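Local coordinates for VC0179-like protein (Escherichia coli, PDB 4XJ6) that probably joins two purine nucleotides into a cyclic dinucleotide second messenger, as a magnesium-dependent bacterial homologue of cyclic GMP-AMP synthase, at residues N73-L77 and K161-E166; A59-E63 and A86-F90; F5-Y9 and I389-F393. All coordinates share one frame; numbering follows the deposited sequence.

Contact 1 (N73-L77 and K161-E166); sequences NVRYL and KSLEAE
Tyr76 lies across the last turns of helix 149-166, meeting Ser162, Ala165 and Glu166 with its ring and the backbone of Lys161 with its CB. It closes a short 3-10 turn, 73-76, in the connection between helices 62-69 and 79-90, and so joins that connection to a helix of the nucleotidyltransferase domain of this cyclic GMP-AMP synthase homologue. With CG anti to the carbonyl carbon (chi1 -61°), the side chain heads for the helix from CB onward. Tyr76 CB faces the carbonyl oxygen of Lys161, and CG sits near Ser162 CA. The ring then divides its contacts: on one flank Tyr76 CD2 comes 3.5 Å from Ser162 CB, while on the other CD1 is equally close to Ala165 CB, at 3.5 Å, and CE1 stays near the same methyl. Both groups approach the ring obliquely. At the tip, Tyr76 OH is 3.2 Å from Glu166 OE2, the carboxylate plane turned 87° from that of the ring. Arg75 NH1 gives Tyr76 OH a weak hydrogen bond. The guanidinium of Arg75 and the Glu166 carboxylate carry opposite charges but do not touch.

Around this ring the contact has two further parts. Leu77 CD2 rests 3.9 Å from Lys161 CD, the two side chains crossing at about a right angle; nearer the Ser162 flank, Asn73 OD1 packs against Ser162 CB. Helix 24-57 supplies partners for several polar ends: Arg40 forms a salt bridge with Glu166 OE1 and a hydrogen bond with Ser162 OG, which also bonds to the carbonyl of Ser159 in helix 149-166 itself, and Glu47 takes Asn73 ND2. A water bridges the two segments, donating to Asn73 OD1 at 2.8 Å and to Glu166 OE2 at 2.6 Å.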
loop_
_atom_site.group_PDB
_atom_site.type_symbol
_atom_site.label_atom_id
_atom_site.label_comp_id
_atom_site.label_asym_id
_atom_site.label_seq_id
_atom_site.Cartn_x
_atom_site.Cartn_y
_atom_site.Cartn_z
ATOM N N ASN A 73 4.240 26.677 -1.701
ATOM C CA ASN A 73 4.848 25.435 -2.176
ATOM C C ASN A 73 4.426 25.085 -3.599
ATOM O O ASN A 73 5.034 24.227 -4.239
ATOM C CB ASN A 73 4.501 24.274 -1.240
ATOM C CG ASN A 73 5.295 24.301 0.049
ATOM O OD1 ASN A 73 6.461 23.910 0.080
ATOM N ND2 ASN A 73 4.663 24.752 1.126
ATOM N N VAL A 74 3.379 25.749 -4.081
ATOM C CA VAL A 74 2.881 25.562 -5.442
ATOM C C VAL A 74 3.951 25.959 -6.463
ATOM O O VAL A 74 3.888 25.574 -7.629
ATOM C CB VAL A 74 1.575 26.375 -5.665
ATOM C CG1 VAL A 74 0.999 26.165 -7.064
ATOM C CG2 VAL A 74 0.541 25.993 -4.623
ATOM N N ARG A 75 4.939 26.723 -6.000
ATOM C CA ARG A 75 6.142 27.039 -6.773
ATOM C C ARG A 75 6.719 25.839 -7.524
ATOM O O ARG A 75 7.215 25.977 -8.640
ATOM C CB ARG A 75 7.230 27.603 -5.850
ATOM C CG ARG A 75 7.137 29.090 -5.569
ATOM C CD ARG A 75 8.214 29.542 -4.583
ATOM N NE ARG A 75 7.987 29.015 -3.239
ATOM C CZ ARG A 75 8.816 28.194 -2.603
ATOM N NH1 ARG A 75 9.942 27.806 -3.186
ATOM N NH2 ARG A 75 8.523 27.767 -1.382
ATOM N N TYR A 76 6.648 24.666 -6.898
ATOM C CA TYR A 76 7.377 23.490 -7.366
ATOM C C TYR A 76 6.612 22.655 -8.395
ATOM O O TYR A 76 7.151 21.690 -8.940
ATOM C CB TYR A 76 7.768 22.621 -6.166
ATOM C CG TYR A 76 8.667 23.348 -5.188
ATOM C CD1 TYR A 76 9.970 23.681 -5.538
ATOM C CD2 TYR A 76 8.213 23.712 -3.928
ATOM C CE1 TYR A 76 10.799 24.349 -4.657
ATOM C CE2 TYR A 76 9.035 24.383 -3.037
ATOM C CZ TYR A 76 10.325 24.697 -3.407
ATOM O OH TYR A 76 11.141 25.363 -2.524
ATOM N N LEU A 77 5.362 23.022 -8.657
ATOM C CA LEU A 77 4.629 22.428 -9.768
ATOM C C LEU A 77 5.155 23.011 -11.078
ATOM O O LEU A 77 5.792 24.064 -11.079
ATOM C CB LEU A 77 3.126 22.684 -9.638
ATOM C CG LEU A 77 2.361 22.145 -8.428
ATOM C CD1 LEU A 77 0.924 22.641 -8.465
ATOM C CD2 LEU A 77 2.397 20.630 -8.395
ATOM N N LYS A 161 6.184 17.058 -4.469
ATOM C CA LYS A 161 7.148 17.691 -5.364
ATOM C C LYS A 161 7.972 18.746 -4.634
ATOM O O LYS A 161 9.118 19.013 -5.002
ATOM C CB LYS A 161 6.443 18.316 -6.565
ATOM C CG LYS A 161 6.005 17.305 -7.613
ATOM C CD LYS A 161 5.223 17.967 -8.735
ATOM C CE LYS A 161 5.774 17.566 -10.093
ATOM N NZ LYS A 161 4.697 17.250 -11.070
ATOM N N SER A 162 7.392 19.344 -3.597
ATOM C CA SER A 162 8.124 20.301 -2.775
ATOM C C SER A 162 9.161 19.574 -1.928
ATOM O O SER A 162 10.244 20.095 -1.673
ATOM C CB SER A 162 7.170 21.097 -1.883
ATOM O OG SER A 162 6.646 20.286 -0.843
ATOM N N LEU A 163 8.811 18.369 -1.491
ATOM C CA LEU A 163 9.729 17.520 -0.743
ATOM C C LEU A 163 10.843 17.014 -1.655
ATOM O O LEU A 163 12.005 16.934 -1.248
ATOM C CB LEU A 163 8.984 16.344 -0.110
ATOM C CG LEU A 163 8.011 16.695 1.015
ATOM C CD1 LEU A 163 7.300 15.449 1.518
ATOM C CD2 LEU A 163 8.752 17.384 2.147
ATOM N N GLU A 164 10.476 16.679 -2.890
ATOM C CA GLU A 164 11.435 16.249 -3.900
ATOM C C GLU A 164 12.467 17.332 -4.187
ATOM O O GLU A 164 13.670 17.078 -4.189
ATOM C CB GLU A 164 10.705 15.872 -5.190
ATOM C CG GLU A 164 11.623 15.652 -6.379
ATOM C CD GLU A 164 10.869 15.314 -7.649
ATOM O OE1 GLU A 164 10.179 16.200 -8.196
ATOM O OE2 GLU A 164 10.965 14.154 -8.098
ATOM N N ALA A 165 11.979 18.544 -4.422
ATOM C CA ALA A 165 12.832 19.663 -4.807
ATOM C C ALA A 165 13.763 20.099 -3.679
ATOM O O ALA A 165 14.890 20.526 -3.926
ATOM C CB ALA A 165 11.981 20.833 -5.258
ATOM N N GLU A 166 13.286 19.993 -2.443
ATOM C CA GLU A 166 14.040 20.481 -1.295
ATOM C C GLU A 166 14.956 19.424 -0.679
ATOM O O GLU A 166 15.800 19.745 0.155
ATOM C CB GLU A 166 13.079 21.018 -0.233
ATOM C CG GLU A 166 12.401 22.324 -0.616
ATOM C CD GLU A 166 11.390 22.778 0.415
ATOM O OE1 GLU A 166 11.146 22.020 1.377
ATOM O OE2 GLU A 166 10.841 23.889 0.265
HETATM O O HOH W 1 8.722 24.856 1.422
#

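Contact 2 (A59-E63 and A86-F90); sequences ALTLE and ARLIF
Leu60 meets Phe90 through its backbone: the carbonyl oxygen of Leu60 lies 3.6 Å from Phe90 CE1, at the edge of the ring and near its plane. The Leu60 side chain itself packs on Asp54 of helix 24-57 and Lys68 of helix 62-69.

Next in the chain, Thr61 occupies the N-cap position of helix 62-69, and its OG1 is hydrogen-bonded to Ser64 OG within the first turn. Its part in the contact is slight, Thr61 C passing 3.9 Å from Phe90 CE1. The start of one helix is thus set against the end of another, in a helical hairpin whose arms, helices 62-69 and 79-90, are joined by the connection that includes the 3-10 turn 73-76.

Leu62 follows and buries more surface than any other residue of this contact. Leu62 N is 3.6 Å from Phe90 CE1, and Leu62 CB stands over one face of the ring, displaced toward the rim. The two side chains cross at about a right angle. A CG placed anti to the backbone N (chi1 178°) carries the branches of Leu62 past this ring to the preceding turn of helix 79-90. There Leu62 CD1 settles 3.6 Å from the Ala86 carbonyl oxygen and against Phe90 CB (3.7 Å) and Ala86 CB. That carbonyl already accepts the helical hydrogen bond from Phe90 N. The second branch, Leu62 CD2, reaches the aliphatic part of Arg87, 4.1 Å from Arg87 CG, whereas the guanidinium leads away to a salt bridge with Glu80.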
loop_
_atom_site.group_PDB
_atom_site.type_symbol
_atom_site.label_atom_id
_atom_site.label_comp_id
_atom_site.label_asym_id
_atom_site.label_seq_id
_atom_site.Cartn_x
_atom_site.Cartn_y
_atom_site.Cartn_z
ATOM N N ALA A 59 -11.583 39.921 -3.717
ATOM C CA ALA A 59 -11.997 40.006 -5.121
ATOM C C ALA A 59 -10.806 39.926 -6.075
ATOM O O ALA A 59 -10.706 40.704 -7.026
ATOM C CB ALA A 59 -12.784 41.286 -5.363
ATOM N N LEU A 60 -9.916 38.975 -5.812
ATOM C CA LEU A 60 -8.663 38.849 -6.548
ATOM C C LEU A 60 -8.867 38.535 -8.022
ATOM O O LEU A 60 -9.851 37.904 -8.405
ATOM C CB LEU A 60 -7.792 37.758 -5.923
ATOM C CG LEU A 60 -7.399 37.910 -4.453
ATOM C CD1 LEU A 60 -6.549 36.729 -4.013
ATOM C CD2 LEU A 60 -6.667 39.223 -4.219
ATOM N N THR A 61 -7.922 38.981 -8.841
ATOM C CA THR A 61 -7.863 38.572 -10.236
ATOM C C THR A 61 -7.236 37.187 -10.307
ATOM O O THR A 61 -6.663 36.712 -9.325
ATOM C CB THR A 61 -7.048 39.557 -11.094
ATOM O OG1 THR A 61 -5.704 39.622 -10.600
ATOM C CG2 THR A 61 -7.666 40.945 -11.049
ATOM N N LEU A 62 -7.349 36.538 -11.460
ATOM C CA LEU A 62 -6.733 35.233 -11.655
ATOM C C LEU A 62 -5.220 35.349 -11.550
ATOM O O LEU A 62 -4.554 34.479 -10.987
ATOM C CB LEU A 62 -7.127 34.642 -13.008
ATOM C CG LEU A 62 -6.501 33.286 -13.352
ATOM C CD1 LEU A 62 -6.870 32.228 -12.317
ATOM C CD2 LEU A 62 -6.910 32.853 -14.752
ATOM N N GLU A 63 -4.688 36.440 -12.091
ATOM C CA GLU A 63 -3.256 36.704 -12.044
ATOM C C GLU A 63 -2.774 36.879 -10.610
ATOM O O GLU A 63 -1.722 36.366 -10.240
ATOM C CB GLU A 63 -2.912 37.943 -12.877
ATOM C CG GLU A 63 -1.479 38.447 -12.714
ATOM C CD GLU A 63 -0.439 37.572 -13.401
ATOM O OE1 GLU A 63 -0.770 36.446 -13.831
ATOM O OE2 GLU A 63 0.723 38.020 -13.514
ATOM N N ALA A 86 -4.275 27.588 -10.021
ATOM C CA ALA A 86 -4.707 28.975 -9.895
ATOM C C ALA A 86 -6.145 29.121 -10.369
ATOM O O ALA A 86 -6.968 29.744 -9.701
ATOM C CB ALA A 86 -3.788 29.898 -10.683
ATOM N N ARG A 87 -6.439 28.531 -11.523
ATOM C CA ARG A 87 -7.785 28.566 -12.081
ATOM C C ARG A 87 -8.790 27.868 -11.172
ATOM O O ARG A 87 -9.844 28.422 -10.866
ATOM C CB ARG A 87 -7.808 27.925 -13.468
ATOM C CG ARG A 87 -7.102 28.739 -14.535
ATOM C CD ARG A 87 -7.405 28.210 -15.924
ATOM N NE ARG A 87 -6.895 26.857 -16.124
ATOM C CZ ARG A 87 -5.679 26.581 -16.584
ATOM N NH1 ARG A 87 -4.846 27.568 -16.885
ATOM N NH2 ARG A 87 -5.292 25.323 -16.742
ATOM N N LEU A 88 -8.452 26.653 -10.746
ATOM C CA LEU A 88 -9.327 25.851 -9.895
ATOM C C LEU A 88 -9.699 26.563 -8.599
ATOM O O LEU A 88 -10.861 26.561 -8.198
ATOM C CB LEU A 88 -8.663 24.512 -9.569
ATOM C CG LEU A 88 -8.486 23.551 -10.742
ATOM C CD1 LEU A 88 -7.607 22.377 -10.344
ATOM C CD2 LEU A 88 -9.843 23.071 -11.234
ATOM N N ILE A 89 -8.711 27.162 -7.944
ATOM C CA ILE A 89 -8.950 27.905 -6.711
ATOM C C ILE A 89 -9.750 29.170 -7.011
ATOM O O ILE A 89 -10.598 29.591 -6.221
ATOM C CB ILE A 89 -7.622 28.266 -6.008
ATOM C CG1 ILE A 89 -6.943 27.003 -5.479
ATOM C CG2 ILE A 89 -7.844 29.249 -4.864
ATOM C CD1 ILE A 89 -5.611 27.271 -4.816
ATOM N N PHE A 90 -9.485 29.759 -8.170
ATOM C CA PHE A 90 -10.179 30.963 -8.605
ATOM C C PHE A 90 -11.669 30.710 -8.831
ATOM O O PHE A 90 -12.509 31.516 -8.430
ATOM C CB PHE A 90 -9.532 31.501 -9.884
ATOM C CG PHE A 90 -10.221 32.704 -10.464
ATOM C CD1 PHE A 90 -9.901 33.981 -10.036
ATOM C CD2 PHE A 90 -11.176 32.555 -11.457
ATOM C CE1 PHE A 90 -10.530 35.085 -10.580
ATOM C CE2 PHE A 90 -11.809 33.650 -12.002
ATOM C CZ PHE A 90 -11.486 34.921 -11.562
#

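Contact 3 (F5-Y9 and I389-F393); sequences FNNYY and INEAF
Ile389 is the bump of this interface, and Phe5, Tyr8 and Tyr9 form the hollow that receives it. Ile389 CD1 sits over one face of the Phe5 ring, 3.8 Å from the centroid, in a CH-pi contact, and also touches Tyr8, off-centre from that ring, and the end of Tyr9. Having CG1 anti to the backbone N (chi1 -168°) projects CD1 between the rings, while Ile389 CG2 lies 3.6 Å from Tyr8 CZ.

Phe393 packs next to Ile389, against Tyr8 and Tyr9. Tyr9 points its edge at the Phe393 face in an offset edge-to-face pair, with centroids 5.7 Å apart and planes at 84°; Tyr9 also stacks with Phe281. Tyr8 slides past Ile389 to end beside Phe393, with Tyr8 OH 3.6 Å from Phe393 CD2. Tyr8 OH donates to Asn390 OD1 over 2.5 Å, nearly in line with the C=O bond (171°), and Asn390 ND2 in turn binds the Val397 carbonyl.

The N-terminal helix 6-10 is thereby packed into the C-terminal domain on helix 382-393. The chemistry is that of an apolar, aromatic interface in which the one hydrogen bond between the segments gives the hydroxyl of buried Tyr8 a partner and probably helps to orient its ring.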
loop_
_atom_site.group_PDB
_atom_site.type_symbol
_atom_site.label_atom_id
_atom_site.label_comp_id
_atom_site.label_asym_id
_atom_site.label_seq_id
_atom_site.Cartn_x
_atom_site.Cartn_y
_atom_site.Cartn_z
ATOM N N PHE A 5 10.852 -26.928 9.772
ATOM C CA PHE A 5 11.272 -25.554 9.510
ATOM C C PHE A 5 10.587 -24.535 10.421
ATOM O O PHE A 5 10.646 -23.334 10.163
ATOM C CB PHE A 5 11.011 -25.191 8.041
ATOM C CG PHE A 5 11.973 -25.827 7.078
ATOM C CD1 PHE A 5 13.215 -25.258 6.849
ATOM C CD2 PHE A 5 11.637 -26.987 6.399
ATOM C CE1 PHE A 5 14.105 -25.837 5.964
ATOM C CE2 PHE A 5 12.525 -27.570 5.512
ATOM C CZ PHE A 5 13.761 -26.991 5.296
ATOM N N ASN A 6 9.948 -25.013 11.486
ATOM C CA ASN A 6 9.224 -24.137 12.407
ATOM C C ASN A 6 10.106 -23.062 13.043
ATOM O O ASN A 6 9.667 -21.926 13.245
ATOM C CB ASN A 6 8.553 -24.965 13.502
ATOM C CG ASN A 6 7.296 -25.661 13.017
ATOM O OD1 ASN A 6 6.611 -25.174 12.118
ATOM N ND2 ASN A 6 6.986 -26.807 13.613
ATOM N N ASN A 7 11.346 -23.422 13.355
ATOM C CA ASN A 7 12.297 -22.466 13.913
ATOM C C ASN A 7 12.929 -21.592 12.833
ATOM O O ASN A 7 13.278 -20.441 13.089
ATOM C CB ASN A 7 13.383 -23.188 14.714
ATOM C CG ASN A 7 12.997 -23.382 16.170
ATOM O OD1 ASN A 7 13.206 -22.499 17.003
ATOM N ND2 ASN A 7 12.427 -24.539 16.482
ATOM N N TYR A 8 13.078 -22.145 11.632
ATOM C CA TYR A 8 13.512 -21.366 10.479
ATOM C C TYR A 8 12.560 -20.195 10.289
ATOM O O TYR A 8 12.981 -19.068 10.033
ATOM C CB TYR A 8 13.557 -22.240 9.221
ATOM C CG TYR A 8 13.676 -21.472 7.916
ATOM C CD1 TYR A 8 14.918 -21.201 7.357
ATOM C CD2 TYR A 8 12.544 -21.031 7.240
ATOM C CE1 TYR A 8 15.032 -20.505 6.166
ATOM C CE2 TYR A 8 12.648 -20.331 6.050
ATOM C CZ TYR A 8 13.897 -20.072 5.518
ATOM O OH TYR A 8 14.010 -19.380 4.333
ATOM N N TYR A 9 11.271 -20.476 10.439
ATOM C CA TYR A 9 10.227 -19.483 10.217
ATOM C C TYR A 9 10.085 -18.472 11.357
ATOM O O TYR A 9 9.983 -17.267 11.115
ATOM C CB TYR A 9 8.876 -20.177 9.995
ATOM C CG TYR A 9 8.704 -20.806 8.628
ATOM C CD1 TYR A 9 8.775 -20.037 7.473
ATOM C CD2 TYR A 9 8.436 -22.163 8.494
ATOM C CE1 TYR A 9 8.607 -20.603 6.226
ATOM C CE2 TYR A 9 8.266 -22.741 7.248
ATOM C CZ TYR A 9 8.352 -21.955 6.118
ATOM O OH TYR A 9 8.184 -22.511 4.871
ATOM N N ILE A 389 15.331 -23.902 0.701
ATOM C CA ILE A 389 14.144 -23.147 1.100
ATOM C C ILE A 389 14.380 -21.646 0.930
ATOM O O ILE A 389 13.434 -20.868 0.805
ATOM C CB ILE A 389 13.744 -23.457 2.558
ATOM C CG1 ILE A 389 12.351 -22.904 2.867
ATOM C CG2 ILE A 389 14.781 -22.910 3.524
ATOM C CD1 ILE A 389 11.758 -23.412 4.158
ATOM N N ASN A 390 15.649 -21.246 0.916
ATOM C CA ASN A 390 16.011 -19.850 0.689
ATOM C C ASN A 390 15.937 -19.479 -0.786
ATOM O O ASN A 390 16.149 -18.326 -1.154
ATOM C CB ASN A 390 17.410 -19.559 1.233
ATOM C CG ASN A 390 17.405 -19.241 2.715
ATOM O OD1 ASN A 390 16.358 -19.265 3.363
ATOM N ND2 ASN A 390 18.579 -18.943 3.261
ATOM N N GLU A 391 15.645 -20.459 -1.634
ATOM C CA GLU A 391 15.373 -20.168 -3.035
ATOM C C GLU A 391 13.962 -19.617 -3.157
ATOM O O GLU A 391 13.622 -18.950 -4.132
ATOM C CB GLU A 391 15.540 -21.413 -3.903
ATOM C CG GLU A 391 16.968 -21.921 -3.990
ATOM C CD GLU A 391 17.084 -23.188 -4.808
ATOM O OE1 GLU A 391 16.222 -23.410 -5.681
ATOM O OE2 GLU A 391 18.033 -23.967 -4.572
ATOM N N ALA A 392 13.148 -19.898 -2.145
ATOM C CA ALA A 392 11.766 -19.445 -2.113
ATOM C C ALA A 392 11.636 -18.078 -1.446
ATOM O O ALA A 392 10.969 -17.185 -1.969
ATOM C CB ALA A 392 10.901 -20.466 -1.396
ATOM N N PHE A 393 12.280 -17.918 -0.294
ATOM C CA PHE A 393 12.125 -16.704 0.503
ATOM C C PHE A 393 13.338 -15.780 0.422
ATOM O O PHE A 393 13.363 -14.727 1.059
ATOM C CB PHE A 393 11.855 -17.067 1.967
ATOM C CG PHE A 393 10.694 -18.003 2.155
ATOM C CD1 PHE A 393 9.393 -17.542 2.042
ATOM C CD2 PHE A 393 10.903 -19.339 2.454
ATOM C CE1 PHE A 393 8.323 -18.395 2.216
ATOM C CE2 PHE A 393 9.835 -20.197 2.628
ATOM C CZ PHE A 393 8.544 -19.724 2.510
#

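Contacts 1 and 2 are neighbours, their centres about 20 Å apart and their nearest atoms about 6 Å, without touching. Their segments alternate along the chain, in the order 59-63, 73-77, 86-90, 161-166, so the connection between helices 62-69 and 79-90 bears on helix 149-166 while those two helices also meet each other. Contact 3 lies on the opposite side of the chain's centre, about 44 Å from contact 1 and about 60 Å from contact 2, centre to centre. It encloses both along the chain: the N- and C-terminal parts come together at one end of the molecule, where strands 3-4 and 404-405 also pair, away from the helices of contacts 1 and 2.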